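Local coordinates for PfkB (Polaromonas sp. JS666, PDB 4DU5), which probably phosphorylates a sugar or related carbohydrate substrate at the expense of ATP, at residues Arg80-Met86 against Gln110-Phe114; Leu150-Leu156 against Thr176-Met180; Arg242-Leu248 against Phe260-Ala264. All coordinates share one frame; numbering follows the deposited sequence.

Contact 1: residues Arg80-Met86 against Gln110-Phe114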
loop_
_atom_site.group_PDB
_atom_site.type_symbol
_atom_site.label_atom_id
_atom_site.label_comp_id
_atom_site.label_asym_id
_atom_site.label_seq_id
_atom_site.Cartn_x
_atom_site.Cartn_y
_atom_site.Cartn_z
ATOM N N ARG A 80 9.393 -12.090 7.302
ATOM C CA ARG A 80 9.442 -12.030 5.849
ATOM C C ARG A 80 9.099 -10.607 5.504
ATOM O O ARG A 80 8.363 -9.964 6.247
ATOM C CB ARG A 80 8.390 -12.956 5.207
ATOM C CG ARG A 80 8.438 -14.445 5.585
ATOM C CD ARG A 80 7.552 -15.232 4.629
ATOM N NE ARG A 80 8.242 -15.328 3.347
ATOM C CZ ARG A 80 9.017 -16.352 2.997
ATOM N NH1 ARG A 80 9.152 -17.389 3.802
ATOM N NH2 ARG A 80 9.651 -16.340 1.846
ATOM N N LEU A 81 9.630 -10.135 4.380
ATOM C CA LEU A 81 9.302 -8.840 3.794
ATOM C C LEU A 81 9.383 -8.964 2.276
ATOM O O LEU A 81 10.101 -9.818 1.763
ATOM C CB LEU A 81 10.356 -7.810 4.200
ATOM C CG LEU A 81 10.572 -7.407 5.659
ATOM C CD1 LEU A 81 11.880 -6.655 5.774
ATOM C CD2 LEU A 81 9.362 -6.567 6.137
ATOM N N GLY A 82 8.697 -8.091 1.547
ATOM C CA GLY A 82 8.963 -7.956 0.135
ATOM C C GLY A 82 10.339 -7.344 -0.098
ATOM O O GLY A 82 11.034 -6.926 0.851
ATOM N N THR A 83 10.742 -7.285 -1.369
ATOM C CA THR A 83 11.987 -6.621 -1.763
ATOM C C THR A 83 11.635 -5.306 -2.425
ATOM O O THR A 83 12.483 -4.687 -3.100
ATOM C CB THR A 83 12.788 -7.440 -2.758
ATOM O OG1 THR A 83 12.010 -7.587 -3.949
ATOM C CG2 THR A 83 13.151 -8.813 -2.178
ATOM N N ASP A 84 10.378 -4.888 -2.241
ATOM C CA ASP A 84 9.924 -3.526 -2.567
ATOM C C ASP A 84 10.617 -2.510 -1.664
ATOM O O ASP A 84 11.262 -2.892 -0.668
ATOM C CB ASP A 84 8.417 -3.420 -2.391
ATOM C CG ASP A 84 7.986 -3.661 -0.963
ATOM O OD1 ASP A 84 7.916 -4.828 -0.530
ATOM O OD2 ASP A 84 7.725 -2.674 -0.267
ATOM N N SER A 85 10.473 -1.224 -1.988
ATOM C CA SER A 85 11.165 -0.167 -1.236
ATOM C C SER A 85 10.799 -0.109 0.253
ATOM O O SER A 85 11.588 0.324 1.067
ATOM C CB SER A 85 10.985 1.197 -1.895
ATOM O OG SER A 85 9.633 1.575 -1.899
HETATM N N MSE A 86 9.610 -0.559 0.600
HETATM C CA MSE A 86 9.143 -0.483 1.963
HETATM C C MSE A 86 9.810 -1.600 2.727
HETATM O O MSE A 86 10.225 -1.409 3.861
HETATM C CB MSE A 86 7.620 -0.650 2.039
HETATM C CG MSE A 86 6.796 0.273 1.164
HETATM SE SE MSE A 86 4.885 0.107 1.605
HETATM C CE MSE A 86 4.387 -1.601 0.804
ATOM N N GLN A 110 6.344 -11.599 -2.833
ATOM C CA GLN A 110 5.374 -11.330 -1.777
ATOM C C GLN A 110 5.455 -9.859 -1.428
ATOM O O GLN A 110 6.453 -9.204 -1.758
ATOM C CB GLN A 110 5.673 -12.203 -0.563
ATOM C CG GLN A 110 5.746 -13.701 -0.837
ATOM C CD GLN A 110 6.034 -14.479 0.427
ATOM O OE1 GLN A 110 6.764 -14.003 1.297
ATOM N NE2 GLN A 110 5.447 -15.672 0.553
ATOM N N LYS A 111 4.410 -9.348 -0.770
ATOM C CA LYS A 111 4.310 -7.890 -0.480
ATOM C C LYS A 111 4.542 -7.433 0.994
ATOM O O LYS A 111 4.228 -8.150 1.924
ATOM C CB LYS A 111 3.024 -7.314 -1.086
ATOM C CG LYS A 111 1.982 -8.357 -1.468
ATOM C CD LYS A 111 0.959 -7.786 -2.440
ATOM C CE LYS A 111 0.026 -8.855 -3.034
ATOM N NZ LYS A 111 -0.624 -8.328 -4.297
ATOM N N THR A 112 5.140 -6.254 1.173
ATOM C CA THR A 112 5.396 -5.687 2.510
ATOM C C THR A 112 4.166 -4.974 3.047
ATOM O O THR A 112 3.550 -4.188 2.332
ATOM C CB THR A 112 6.520 -4.624 2.506
ATOM O OG1 THR A 112 7.748 -5.203 2.050
ATOM C CG2 THR A 112 6.736 -4.081 3.892
ATOM N N GLY A 113 3.834 -5.225 4.308
ATOM C CA GLY A 113 2.742 -4.539 4.966
ATOM C C GLY A 113 3.018 -3.085 5.272
ATOM O O GLY A 113 4.161 -2.655 5.313
ATOM N N PHE A 114 1.958 -2.312 5.466
ATOM C CA PHE A 114 2.113 -0.903 5.817
ATOM C C PHE A 114 0.903 -0.369 6.538
ATOM O O PHE A 114 -0.136 -0.992 6.521
ATOM C CB PHE A 114 2.499 -0.043 4.603
ATOM C CG PHE A 114 1.407 0.168 3.623
ATOM C CD1 PHE A 114 1.070 -0.830 2.697
ATOM C CD2 PHE A 114 0.741 1.385 3.574
ATOM C CE1 PHE A 114 0.037 -0.630 1.743
ATOM C CE2 PHE A 114 -0.286 1.599 2.650
ATOM C CZ PHE A 114 -0.642 0.588 1.729
#
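Thr112 OG1 hands its proton to Asp84 OD1 across 2.6 Å, reaching the carboxylate on the syn lone pair of OD1. The same hydroxyl accepts a weak bond from the backbone, Gly82 N to Thr112 OG1 at 3.1 Å, so it acts as both donor and acceptor. Asp84 is the N-cap of helix 85-95: its other oxygen, OD2, takes Met86 N from above the carboxylate plane at 3.0 Å and also accepts from Gly87 N. A chi1 of 63° tucks the carboxylate back over its own backbone, which lets one group serve the helix start and the threonine together. At the strand end, Arg80 NE reaches Gln110 OE1 at 2.9 Å over a bent N-H (137°), the guanidinium and amide planes turned 76° apart. NH1 and NH2 of that arginine form salt bridges with Asp144 and Asp107.

Packing takes over beyond the polar row. Thr112 CG2 lies 4.0 Å from Met86 CB, and the selenium of Met86, a selenomethionine, makes an oblique Met-aromatic contact with Phe114, SE standing 4.6 Å from the ring centroid. Phe114 is stacked on His131 of its own chain and meets Phe114 of the second subunit, while Ser85 OG bonds to Glu129 of that subunit.

One carboxylate thus ties Thr112, in the loop before strand 114-117, to the first turn of helix 85-95. Its negative charge probably sits comfortably at the positive end of the helix dipole, and the three donors round it would be expected to favour the ionised form.

Contact 2: residues Leu150-Leu156 against Thr176-Met180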
loop_
_atom_site.group_PDB
_atom_site.type_symbol
_atom_site.label_atom_id
_atom_site.label_comp_id
_atom_site.label_asym_id
_atom_site.label_seq_id
_atom_site.Cartn_x
_atom_site.Cartn_y
_atom_site.Cartn_z
ATOM N N LEU A 150 17.341 -20.668 16.637
ATOM C CA LEU A 150 16.480 -20.316 17.720
ATOM C C LEU A 150 17.187 -20.639 19.042
ATOM O O LEU A 150 17.458 -19.741 19.875
ATOM C CB LEU A 150 15.234 -21.179 17.603
ATOM C CG LEU A 150 13.871 -20.640 17.991
ATOM C CD1 LEU A 150 12.873 -21.798 18.124
ATOM C CD2 LEU A 150 13.995 -19.836 19.260
ATOM N N LEU A 151 17.496 -21.926 19.211
ATOM C CA LEU A 151 18.167 -22.452 20.379
ATOM C C LEU A 151 19.471 -21.726 20.724
ATOM O O LEU A 151 20.015 -21.925 21.803
ATOM C CB LEU A 151 18.416 -23.936 20.166
ATOM C CG LEU A 151 17.310 -24.958 20.522
ATOM C CD1 LEU A 151 15.864 -24.447 20.405
ATOM C CD2 LEU A 151 17.498 -26.251 19.700
ATOM N N SER A 152 19.961 -20.868 19.835
ATOM C CA SER A 152 21.244 -20.213 20.063
ATOM C C SER A 152 21.081 -18.876 20.796
ATOM O O SER A 152 22.055 -18.106 20.975
ATOM C CB SER A 152 22.009 -20.040 18.735
ATOM O OG SER A 152 21.713 -18.826 18.072
ATOM N N ALA A 153 19.848 -18.584 21.191
ATOM C CA ALA A 153 19.538 -17.355 21.942
ATOM C C ALA A 153 19.097 -17.800 23.319
ATOM O O ALA A 153 18.612 -18.932 23.483
ATOM C CB ALA A 153 18.404 -16.533 21.223
ATOM N N ARG A 154 19.256 -16.947 24.321
ATOM C CA ARG A 154 18.907 -17.359 25.705
ATOM C C ARG A 154 17.394 -17.432 25.877
ATOM O O ARG A 154 16.873 -18.264 26.622
ATOM C CB ARG A 154 19.485 -16.399 26.742
ATOM C CG ARG A 154 20.890 -15.932 26.449
ATOM C CD ARG A 154 21.659 -15.705 27.712
ATOM N NE ARG A 154 21.634 -14.317 28.145
ATOM C CZ ARG A 154 21.082 -13.902 29.282
ATOM N NH1 ARG A 154 20.481 -14.773 30.104
ATOM N NH2 ARG A 154 21.129 -12.607 29.591
ATOM N N HIS A 155 16.697 -16.575 25.131
ATOM C CA HIS A 155 15.325 -16.253 25.432
ATOM C C HIS A 155 14.457 -15.912 24.212
ATOM O O HIS A 155 14.856 -15.136 23.322
ATOM C CB HIS A 155 15.349 -15.074 26.410
ATOM C CG HIS A 155 14.003 -14.648 26.883
ATOM N ND1 HIS A 155 13.394 -15.223 27.973
ATOM C CD2 HIS A 155 13.155 -13.696 26.429
ATOM C CE1 HIS A 155 12.218 -14.651 28.167
ATOM N NE2 HIS A 155 12.054 -13.715 27.251
ATOM N N LEU A 156 13.252 -16.463 24.212
ATOM C CA LEU A 156 12.291 -16.149 23.187
ATOM C C LEU A 156 11.207 -15.234 23.748
ATOM O O LEU A 156 10.634 -15.540 24.798
ATOM C CB LEU A 156 11.662 -17.441 22.637
ATOM C CG LEU A 156 10.321 -17.318 21.884
ATOM C CD1 LEU A 156 10.445 -16.589 20.547
ATOM C CD2 LEU A 156 9.736 -18.666 21.685
ATOM N N THR A 176 7.358 -22.675 17.953
ATOM C CA THR A 176 8.459 -21.819 18.407
ATOM C C THR A 176 8.643 -21.883 19.943
ATOM O O THR A 176 9.751 -22.085 20.438
ATOM C CB THR A 176 8.241 -20.368 17.874
ATOM O OG1 THR A 176 9.025 -20.194 16.683
ATOM C CG2 THR A 176 8.661 -19.353 18.853
HETATM N N MSE A 177 7.542 -21.748 20.682
HETATM C CA MSE A 177 7.571 -21.812 22.134
HETATM C C MSE A 177 7.967 -23.204 22.648
HETATM O O MSE A 177 8.972 -23.319 23.359
HETATM C CB MSE A 177 6.245 -21.318 22.711
HETATM C CG MSE A 177 6.098 -19.802 22.577
HETATM SE SE MSE A 177 4.265 -19.040 22.697
HETATM C CE MSE A 177 4.348 -17.837 21.167
ATOM N N ASP A 178 7.200 -24.236 22.253
ATOM C CA ASP A 178 7.476 -25.658 22.540
ATOM C C ASP A 178 8.962 -25.981 22.486
ATOM O O ASP A 178 9.530 -26.565 23.415
ATOM C CB ASP A 178 6.729 -26.565 21.548
ATOM C CG ASP A 178 5.233 -26.719 21.874
ATOM O OD1 ASP A 178 4.787 -26.289 22.951
ATOM O OD2 ASP A 178 4.479 -27.284 21.056
ATOM N N LEU A 179 9.585 -25.570 21.393
ATOM C CA LEU A 179 10.959 -25.890 21.106
ATOM C C LEU A 179 11.845 -25.288 22.183
ATOM O O LEU A 179 12.660 -25.979 22.807
ATOM C CB LEU A 179 11.304 -25.303 19.738
ATOM C CG LEU A 179 11.860 -26.086 18.538
ATOM C CD1 LEU A 179 11.957 -27.597 18.731
ATOM C CD2 LEU A 179 11.002 -25.736 17.328
HETATM N N MSE A 180 11.655 -23.993 22.412
HETATM C CA MSE A 180 12.464 -23.218 23.327
HETATM C C MSE A 180 12.338 -23.680 24.790
HETATM O O MSE A 180 13.295 -23.576 25.574
HETATM C CB MSE A 180 12.058 -21.765 23.193
HETATM C CG MSE A 180 13.126 -20.794 23.569
HETATM SE SE MSE A 180 14.528 -21.012 22.281
HETATM C CE MSE A 180 15.600 -19.419 22.672
#
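Met180, a selenomethionine, lies across Leu150, its selenium against the leucine's CD2 and its methyl CE set against the carbonyl oxygens of the turn formed by residues 150-153. CG swings anti to the backbone N (chi1 -154°) and the chain bends at chi2 (66°), which carries the far end away from the helix axis and toward that turn. There CE meets carbonyl oxygens, not only carbon: Ala153 O and Leu150 O both lie close to it, while Ala153 CB is 4.3 Å from CE. Leu151 runs past Met180 in the opposite direction, its CD1 at 4.1 Å from SE.

The other branch of Leu150, CD1, turns to the helix backbone and touches Leu179 CB at 4.2 Å and Thr176 O at 3.9 Å. Leu156 fills the neighbouring place along the helix. Its CB packs on Met180 CG at 3.8 Å, and its CD2 lies 3.9 Å from Met177 CG. The turn itself is a type I beta turn, closed by Ala153 N bonding to Leu150 O at 3.0 Å, and the side chains that meet between it and the helix are almost all apolar.

This is the packing of a beta-alpha-beta unit: strand 153-159 leads into helix 169-182, which returns to strand 186-190 and lies over the sheet. Val187 on that second strand touches Leu156, Met177 and Met180. His155 points its CB away from the helix, bonds through ND1 to Ser186 OG and packs on Ile292 and Leu296 of helix 283-296.

Contact 3: residues Arg242-Leu248 against Phe260-Ala264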
loop_
_atom_site.group_PDB
_atom_site.type_symbol
_atom_site.label_atom_id
_atom_site.label_comp_id
_atom_site.label_asym_id
_atom_site.label_seq_id
_atom_site.Cartn_x
_atom_site.Cartn_y
_atom_site.Cartn_z
ATOM N N ARG A 242 -0.485 -18.869 36.560
ATOM C CA ARG A 242 0.387 -19.725 37.363
ATOM C C ARG A 242 -0.126 -21.133 37.233
ATOM O O ARG A 242 0.653 -22.073 37.106
ATOM C CB ARG A 242 0.386 -19.333 38.847
ATOM C CG ARG A 242 0.916 -17.943 39.165
ATOM C CD ARG A 242 2.390 -17.750 38.773
ATOM N NE ARG A 242 3.283 -18.845 39.146
ATOM C CZ ARG A 242 3.772 -19.047 40.361
ATOM N NH1 ARG A 242 3.439 -18.237 41.356
ATOM N NH2 ARG A 242 4.580 -20.068 40.583
ATOM N N GLN A 243 -1.445 -21.278 37.261
ATOM C CA GLN A 243 -2.032 -22.614 37.219
ATOM C C GLN A 243 -1.830 -23.289 35.878
ATOM O O GLN A 243 -1.600 -24.495 35.845
ATOM C CB GLN A 243 -3.502 -22.619 37.658
ATOM C CG GLN A 243 -3.644 -22.993 39.126
ATOM C CD GLN A 243 -4.538 -22.026 39.897
ATOM O OE1 GLN A 243 -5.674 -21.726 39.484
ATOM N NE2 GLN A 243 -4.030 -21.530 41.032
ATOM N N LEU A 244 -1.895 -22.508 34.795
ATOM C CA LEU A 244 -1.546 -22.998 33.460
ATOM C C LEU A 244 -0.048 -23.241 33.280
ATOM O O LEU A 244 0.387 -23.627 32.194
ATOM C CB LEU A 244 -2.016 -22.041 32.384
ATOM C CG LEU A 244 -3.496 -22.065 31.989
ATOM C CD1 LEU A 244 -3.689 -21.087 30.818
ATOM C CD2 LEU A 244 -4.008 -23.472 31.624
ATOM N N GLY A 245 0.737 -22.990 34.328
ATOM C CA GLY A 245 2.152 -23.352 34.357
ATOM C C GLY A 245 3.148 -22.255 34.019
ATOM O O GLY A 245 4.106 -22.489 33.274
ATOM N N ALA A 246 2.951 -21.057 34.554
ATOM C CA ALA A 246 3.950 -19.996 34.377
ATOM C C ALA A 246 4.765 -19.823 35.641
ATOM O O ALA A 246 4.249 -19.967 36.728
ATOM C CB ALA A 246 3.278 -18.689 34.022
ATOM N N LYS A 247 6.032 -19.486 35.487
ATOM C CA LYS A 247 6.926 -19.299 36.607
ATOM C C LYS A 247 6.779 -17.899 37.192
ATOM O O LYS A 247 7.189 -17.627 38.325
ATOM C CB LYS A 247 8.367 -19.497 36.154
ATOM C CG LYS A 247 8.787 -20.936 35.943
ATOM C CD LYS A 247 10.307 -21.033 36.010
ATOM C CE LYS A 247 10.793 -22.459 35.776
ATOM N NZ LYS A 247 12.287 -22.534 35.941
ATOM N N LEU A 248 6.217 -17.008 36.391
ATOM C CA LEU A 248 6.145 -15.609 36.726
ATOM C C LEU A 248 4.975 -15.029 35.980
ATOM O O LEU A 248 4.819 -15.273 34.788
ATOM C CB LEU A 248 7.431 -14.892 36.284
ATOM C CG LEU A 248 7.644 -13.416 36.640
ATOM C CD1 LEU A 248 7.854 -13.280 38.141
ATOM C CD2 LEU A 248 8.814 -12.858 35.902
ATOM N N PHE A 260 3.274 -8.482 40.702
ATOM C CA PHE A 260 4.000 -9.641 40.241
ATOM C C PHE A 260 3.725 -10.843 41.112
ATOM O O PHE A 260 3.535 -10.699 42.331
ATOM C CB PHE A 260 5.492 -9.357 40.125
ATOM C CG PHE A 260 6.176 -9.219 41.412
ATOM C CD1 PHE A 260 6.632 -10.329 42.094
ATOM C CD2 PHE A 260 6.396 -7.995 41.937
ATOM C CE1 PHE A 260 7.286 -10.208 43.294
ATOM C CE2 PHE A 260 7.053 -7.858 43.124
ATOM C CZ PHE A 260 7.493 -8.962 43.800
ATOM N N ASP A 261 3.700 -12.021 40.487
ATOM C CA ASP A 261 3.378 -13.279 41.170
ATOM C C ASP A 261 4.283 -14.351 40.610
ATOM O O ASP A 261 4.068 -14.858 39.510
ATOM C CB ASP A 261 1.887 -13.639 40.989
ATOM C CG ASP A 261 1.527 -15.041 41.485
ATOM O OD1 ASP A 261 2.376 -15.819 41.967
ATOM O OD2 ASP A 261 0.341 -15.382 41.406
ATOM N N GLY A 262 5.301 -14.696 41.384
ATOM C CA GLY A 262 6.306 -15.639 40.924
ATOM C C GLY A 262 6.669 -16.599 42.012
ATOM O O GLY A 262 6.183 -16.472 43.118
ATOM N N GLU A 263 7.559 -17.530 41.681
ATOM C CA GLU A 263 7.946 -18.657 42.530
ATOM C C GLU A 263 8.632 -18.243 43.840
ATOM O O GLU A 263 8.428 -18.885 44.862
ATOM C CB GLU A 263 8.880 -19.597 41.753
ATOM C CG GLU A 263 8.225 -20.719 40.955
ATOM C CD GLU A 263 9.231 -21.476 40.047
ATOM O OE1 GLU A 263 8.946 -22.649 39.696
ATOM O OE2 GLU A 263 10.300 -20.895 39.679
ATOM N N ALA A 264 9.478 -17.216 43.785
ATOM C CA ALA A 264 10.015 -16.537 44.975
ATOM C C ALA A 264 9.006 -15.741 45.858
ATOM O O ALA A 264 9.290 -15.500 47.018
ATOM C CB ALA A 264 11.145 -15.631 44.567
#
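Arg242 folds back on itself to reach two partners with one guanidinium group. From the last turn of helix 234-243 its CG stands beside the backbone N (chi1 -63°), and two further bends in the same sense, at chi2 (-62°) and chi3 (-45°), curl the chain into a hook. NE then donates to Ala246 O at 2.8 Å, with the oxygen in the guanidinium plane, and NH1 makes a salt bridge with Asp261 OD1 at 2.7 Å. This second partner also lies near the guanidinium plane, but the nitrogen comes from above the carboxylate plane, the two flat groups standing nearly perpendicular. The trans first torsion of Asp261 carries its carboxylate alongside the arginine chain, where OD2 lies against Arg242 CG at 3.5 Å, so the aliphatic part of the arginine rests on the carboxylate that its tip binds.

The helix ends in a Schellman motif, with Gly245 at positive phi, and the chain turns from there into strand 248-252. Leu248 and Gly262 form an antiparallel non-hydrogen-bonded pair, CA to CA 4.2 Å, joining two neighbouring strands near the 265-269 edge of the large central sheet, in the ribokinase-like fold of PfkB kinases. Leu248 lays CD1 over Gly262 CA at 4.0 Å; the glycine leaves room there for the leucine methyl.

Lys247 O lies above one face of the guanidinium, displaced toward its rim, and receives a weak bond from Glu263 N at 3.4 Å. The lysine side chain runs out straight, and its CD lies 3.7 Å from Glu263 OE2. Glu263 is also extended beyond CG, and its CG touches Arg242 NH2, while its carboxylate stays beyond salt-bridge range of Lys247 NZ.

In the fold
All three contacts reach the same nine-stranded sheet and follow one another along the chain. Contact 1 lies at the end of strand 75-81, where the second subunit comes close, and contact 3 joins strands 248-252 and 258-262; their centres are 39 Å apart, on opposite sides of the chain's centre. Contact 2 is the most buried of the three, with its centre 26 Å from that of contact 1 and 20 Å from that of contact 3. None touches another: the nearest atoms of contacts 2 and 3 are about 9 Å apart, those of contacts 1 and 2 about 12 Å. Of the three, contact 1 alone has residues meeting the other subunit.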